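Long-range contacts in PfhB2 (Pasteurella multocida, PDB 6U8T), which probably acts as a papain-like (clan CA) cysteine protease, being the YopT-like domain of a Pasteurella multocida toxin: residues A17-E22 with P177-M182; V31-G36 with K80-F85. The protein carries 1 engineered substitution. All coordinates share one frame; numbering follows the deposited sequence.

In the fold
Both contacts use the long helix 20-51: contact 1 holds its N-terminal end against the turn that leads into strand 180-184, and contact 2 lies further along it, where helix 72-87 crosses. Their centres are about 29 Å apart and their nearest atoms about 11 Å, so they do not touch. In chain order contact 2 is nested inside the loop that contact 1 closes. The helix runs from beside the four-stranded antiparallel sheet into the helical part of the chain. Both sites also touch the second subunit, at residues such as Lys20 and His35, so this helix takes part in the subunit interface.

Contact 1: A17-E22 with P177-M182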
# COMPACT_ATOMS: atom_id res chain seq x y z
N ALA C 17 -14.08 20.51 -5.56
CA ALA C 17 -14.78 20.90 -4.32
C ALA C 17 -14.52 19.83 -3.27
O ALA C 17 -14.20 20.17 -2.12
CB ALA C 17 -16.25 21.09 -4.61
N GLN C 18 -14.63 18.56 -3.65
CA GLN C 18 -14.34 17.40 -2.77
C GLN C 18 -13.07 16.74 -3.31
O GLN C 18 -13.13 16.11 -4.41
CB GLN C 18 -15.50 16.41 -2.77
CG GLN C 18 -16.88 17.04 -2.63
CD GLN C 18 -17.35 17.07 -1.20
OE1 GLN C 18 -16.56 17.08 -0.25
NE2 GLN C 18 -18.67 17.08 -1.05
N SER C 19 -11.96 16.93 -2.60
CA SER C 19 -10.62 16.44 -3.01
C SER C 19 -10.55 14.96 -2.62
O SER C 19 -10.51 14.65 -1.40
CB SER C 19 -9.56 17.26 -2.35
OG SER C 19 -8.28 16.70 -2.56
N LYS C 20 -10.55 14.06 -3.60
CA LYS C 20 -10.26 12.62 -3.33
C LYS C 20 -8.81 12.46 -2.82
O LYS C 20 -8.58 11.48 -2.07
CB LYS C 20 -10.59 11.76 -4.55
CG LYS C 20 -12.06 11.78 -4.93
CD LYS C 20 -12.96 11.39 -3.78
CE LYS C 20 -14.29 10.90 -4.28
NZ LYS C 20 -15.07 10.32 -3.17
N GLY C 21 -7.93 13.41 -3.14
CA GLY C 21 -6.56 13.48 -2.61
C GLY C 21 -6.54 13.69 -1.10
O GLY C 21 -5.71 13.06 -0.44
N GLU C 22 -7.39 14.55 -0.55
CA GLU C 22 -7.45 14.80 0.92
C GLU C 22 -7.93 13.55 1.64
O GLU C 22 -7.34 13.19 2.67
CB GLU C 22 -8.33 16.02 1.26
CG GLU C 22 -7.68 17.34 0.89
CD GLU C 22 -6.25 17.52 1.37
OE1 GLU C 22 -5.98 17.24 2.56
OE2 GLU C 22 -5.39 17.94 0.55
N PRO C 177 -6.95 14.12 -11.02
CA PRO C 177 -8.37 14.01 -10.69
C PRO C 177 -8.65 14.03 -9.18
O PRO C 177 -9.81 14.14 -8.83
CB PRO C 177 -8.82 12.66 -11.25
CG PRO C 177 -7.68 12.11 -12.04
CD PRO C 177 -6.48 13.01 -11.84
N ASN C 178 -7.60 13.90 -8.35
CA ASN C 178 -7.66 13.95 -6.86
C ASN C 178 -7.60 15.41 -6.37
O ASN C 178 -7.85 15.61 -5.17
CB ASN C 178 -6.50 13.19 -6.21
CG ASN C 178 -6.78 11.72 -6.01
OD1 ASN C 178 -7.84 11.22 -6.42
ND2 ASN C 178 -5.82 11.01 -5.41
N PHE C 179 -7.20 16.36 -7.22
CA PHE C 179 -6.99 17.78 -6.82
C PHE C 179 -7.56 18.75 -7.86
O PHE C 179 -8.36 19.62 -7.48
CB PHE C 179 -5.51 18.05 -6.56
CG PHE C 179 -4.93 17.24 -5.43
CD1 PHE C 179 -5.19 17.56 -4.11
CD2 PHE C 179 -4.10 16.17 -5.69
CE1 PHE C 179 -4.64 16.82 -3.08
CE2 PHE C 179 -3.56 15.41 -4.66
CZ PHE C 179 -3.83 15.74 -3.35
N GLY C 180 -7.13 18.65 -9.11
CA GLY C 180 -7.65 19.49 -10.21
C GLY C 180 -6.60 19.74 -11.29
O GLY C 180 -5.76 18.88 -11.52
N GLU C 181 -6.67 20.91 -11.93
CA GLU C 181 -5.83 21.29 -13.08
C GLU C 181 -4.97 22.48 -12.71
O GLU C 181 -5.45 23.45 -12.12
CB GLU C 181 -6.75 21.55 -14.27
CG GLU C 181 -5.99 21.75 -15.56
CD GLU C 181 -6.88 22.16 -16.71
OE1 GLU C 181 -7.73 21.36 -17.10
OE2 GLU C 181 -6.74 23.30 -17.17
N MSE C 182 -3.68 22.37 -13.04
CA MSE C 182 -2.70 23.42 -12.81
C MSE C 182 -1.93 23.69 -14.11
O MSE C 182 -1.71 22.78 -14.92
CB MSE C 182 -1.77 22.97 -11.69
CG MSE C 182 -2.45 22.67 -10.39
SE MSE C 182 -2.93 20.79 -10.13
CE MSE C 182 -1.67 19.97 -8.94
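Ser19 and Asn178 meet through a hydroxyl and a main-chain carbonyl: Ser19 OG donates to Asn178 O at 2.9 Å, approaching nearly head-on to the C=O bond. The same oxygen accepts from Gly21 N at 3.0 Å, this second donor lying in the carbonyl plane on a lone pair, so two bonds from the helix start grip one acceptor. With OG anti to the backbone nitrogen (chi1 172°), the Ser19 hydroxyl can also take the Glu22 N-H, 3.1 Å from Glu22 N to Ser19 OG. That makes Ser19 the N-cap of helix 20-51, and serine suits the place because its short hydroxyl both accepts from the helix and donates to the turn. Opposite, Phe179 and Gly180 face Asp176 together in a classic beta bulge, at the turn joining strands 171-176 and 180-184. Pro177 here packs on Cys42 of the second subunit, probably an active-site cysteine by analogy with other clan CA proteases. The Phe179 ring reaches back to the helix, bringing CZ to 3.6 Å from Gly21 CA; lacking a side chain, Gly21 suits a main chain set directly against ring and carbonyl. The Glu22 and Phe179 side chains cross at about a right angle, carboxylate and ring planes 66° apart; OE2 lies in plane at the ring edge, 3.9 Å from Phe179 CE1, and Lys25 takes it in a salt bridge. Asn178 suits its place by laying CB and CG on Gly21 N and CA while ND2 makes a weak hydrogen bond to Tyr204 OH; Ser38 of the second subunit also packs on it.

Contact 2: V31-G36 with K80-F85; sequences VDTQHG and KLQTEF
Phe85 drives the edge of its ring against a face of His35, a T-shaped pair with centroids 5.4 Å apart and planes at 87°. The CZ-CE2 side of the phenylalanine does the touching: CZ is 3.8 Å from His35 CE1, and CE2 lies over the imidazole. In this geometry the slightly positive rim of one ring meets the pi cloud of the other, so a flat aromatic is well suited to each position. His35 holds CG anti to its main-chain nitrogen (chi1 -179°), which carries the imidazole toward helix 72-87 and the Phe85 ring. The CD2 corner of the phenylalanine continues onto Gly36, 3.8 Å from its CA. Here helices 20-51 and 72-87 cross, their local axes 9.5 Å apart and their directions 123° from parallel, and a glycine stands at the crossing: Gly36 and Gln82 bring their CA atoms to 4.9 Å. Having no side chain, Gly36 lets the Gln82 chain lie on its main chain, Gln82 CG 3.4 Å from Gly36 C. Past this point Gln82 runs on in an extended chain, a length that carries its amide to Thr33, where NE2 lies 3.6 Å from CG2 in a van der Waals contact. Thr33 turns its methyl to the glutamine and sends its hydroxyl to the Lys29 carbonyl of its own helix. Thr98 of helix 91-104 packs against the phenylalanine, and Ser160 of the second subunit reaches His35, placing the aromatic pair close to the dimer interface.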
# COMPACT_ATOMS: atom_id res chain seq x y z
N VAL C 31 -3.48 4.12 7.95
CA VAL C 31 -2.67 2.89 7.69
C VAL C 31 -1.31 3.01 8.41
O VAL C 31 -0.84 2.02 8.98
CB VAL C 31 -2.50 2.67 6.18
CG1 VAL C 31 -1.47 1.61 5.90
CG2 VAL C 31 -3.81 2.30 5.52
N ASP C 32 -0.69 4.19 8.40
CA ASP C 32 0.57 4.44 9.15
C ASP C 32 0.32 4.24 10.65
O ASP C 32 1.09 3.49 11.27
CB ASP C 32 1.13 5.83 8.83
CG ASP C 32 2.60 5.97 9.20
OD1 ASP C 32 3.41 5.15 8.76
OD2 ASP C 32 2.92 6.91 9.93
N THR C 33 -0.70 4.89 11.22
CA THR C 33 -1.00 4.82 12.68
C THR C 33 -1.28 3.35 13.05
O THR C 33 -0.88 2.91 14.15
CB THR C 33 -2.19 5.70 13.06
OG1 THR C 33 -1.79 7.06 12.91
CG2 THR C 33 -2.65 5.51 14.49
N GLN C 34 -2.03 2.66 12.21
CA GLN C 34 -2.51 1.28 12.43
C GLN C 34 -1.31 0.30 12.40
O GLN C 34 -1.36 -0.72 13.09
CB GLN C 34 -3.61 0.96 11.42
CG GLN C 34 -4.55 -0.12 11.92
CD GLN C 34 -5.25 0.29 13.19
OE1 GLN C 34 -5.71 1.41 13.33
NE2 GLN C 34 -5.38 -0.63 14.12
N HIS C 35 -0.25 0.64 11.69
CA HIS C 35 1.03 -0.11 11.77
C HIS C 35 1.57 -0.03 13.20
O HIS C 35 1.94 -1.06 13.78
CB HIS C 35 2.01 0.34 10.68
CG HIS C 35 3.29 -0.43 10.72
ND1 HIS C 35 4.51 0.16 10.50
CD2 HIS C 35 3.55 -1.72 11.05
CE1 HIS C 35 5.46 -0.74 10.61
NE2 HIS C 35 4.91 -1.90 10.95
N GLY C 36 1.62 1.18 13.76
CA GLY C 36 1.98 1.43 15.17
C GLY C 36 1.21 0.53 16.13
O GLY C 36 1.85 -0.09 17.04
N LYS C 80 0.97 3.49 24.76
CA LYS C 80 2.29 4.01 25.20
C LYS C 80 3.38 3.57 24.21
O LYS C 80 4.12 4.45 23.71
CB LYS C 80 2.68 3.49 26.58
CG LYS C 80 2.86 4.47 27.73
CD LYS C 80 2.96 3.70 29.09
CE LYS C 80 1.65 3.61 29.90
NZ LYS C 80 1.16 2.22 30.20
N LEU C 81 3.52 2.26 23.97
CA LEU C 81 4.56 1.70 23.07
C LEU C 81 4.33 2.24 21.65
O LEU C 81 5.30 2.55 20.95
CB LEU C 81 4.48 0.18 23.09
CG LEU C 81 5.52 -0.54 22.24
CD1 LEU C 81 6.92 0.01 22.55
CD2 LEU C 81 5.48 -2.06 22.46
N GLN C 82 3.08 2.30 21.20
CA GLN C 82 2.73 2.73 19.84
C GLN C 82 3.23 4.19 19.63
O GLN C 82 3.80 4.48 18.60
CB GLN C 82 1.23 2.60 19.68
CG GLN C 82 0.73 3.13 18.34
CD GLN C 82 -0.69 3.64 18.47
OE1 GLN C 82 -1.47 3.14 19.28
NE2 GLN C 82 -1.08 4.48 17.55
N THR C 83 3.01 5.07 20.60
CA THR C 83 3.50 6.46 20.64
C THR C 83 5.02 6.51 20.47
O THR C 83 5.48 7.28 19.62
CB THR C 83 3.06 7.09 21.97
OG1 THR C 83 1.78 7.52 21.55
CG2 THR C 83 3.95 8.18 22.51
N GLU C 84 5.76 5.77 21.29
CA GLU C 84 7.23 5.67 21.21
C GLU C 84 7.63 5.20 19.79
O GLU C 84 8.48 5.86 19.14
CB GLU C 84 7.74 4.78 22.35
CG GLU C 84 7.71 5.51 23.68
CD GLU C 84 7.68 4.65 24.93
OE1 GLU C 84 7.80 3.40 24.78
OE2 GLU C 84 7.50 5.23 26.04
N PHE C 85 6.97 4.17 19.30
CA PHE C 85 7.21 3.59 17.95
C PHE C 85 7.05 4.66 16.87
O PHE C 85 7.87 4.80 15.97
CB PHE C 85 6.30 2.40 17.75
CG PHE C 85 6.48 1.73 16.41
CD1 PHE C 85 7.36 0.66 16.28
CD2 PHE C 85 5.72 2.10 15.32
CE1 PHE C 85 7.49 -0.01 15.08
CE2 PHE C 85 5.86 1.44 14.11
CZ PHE C 85 6.75 0.38 14.00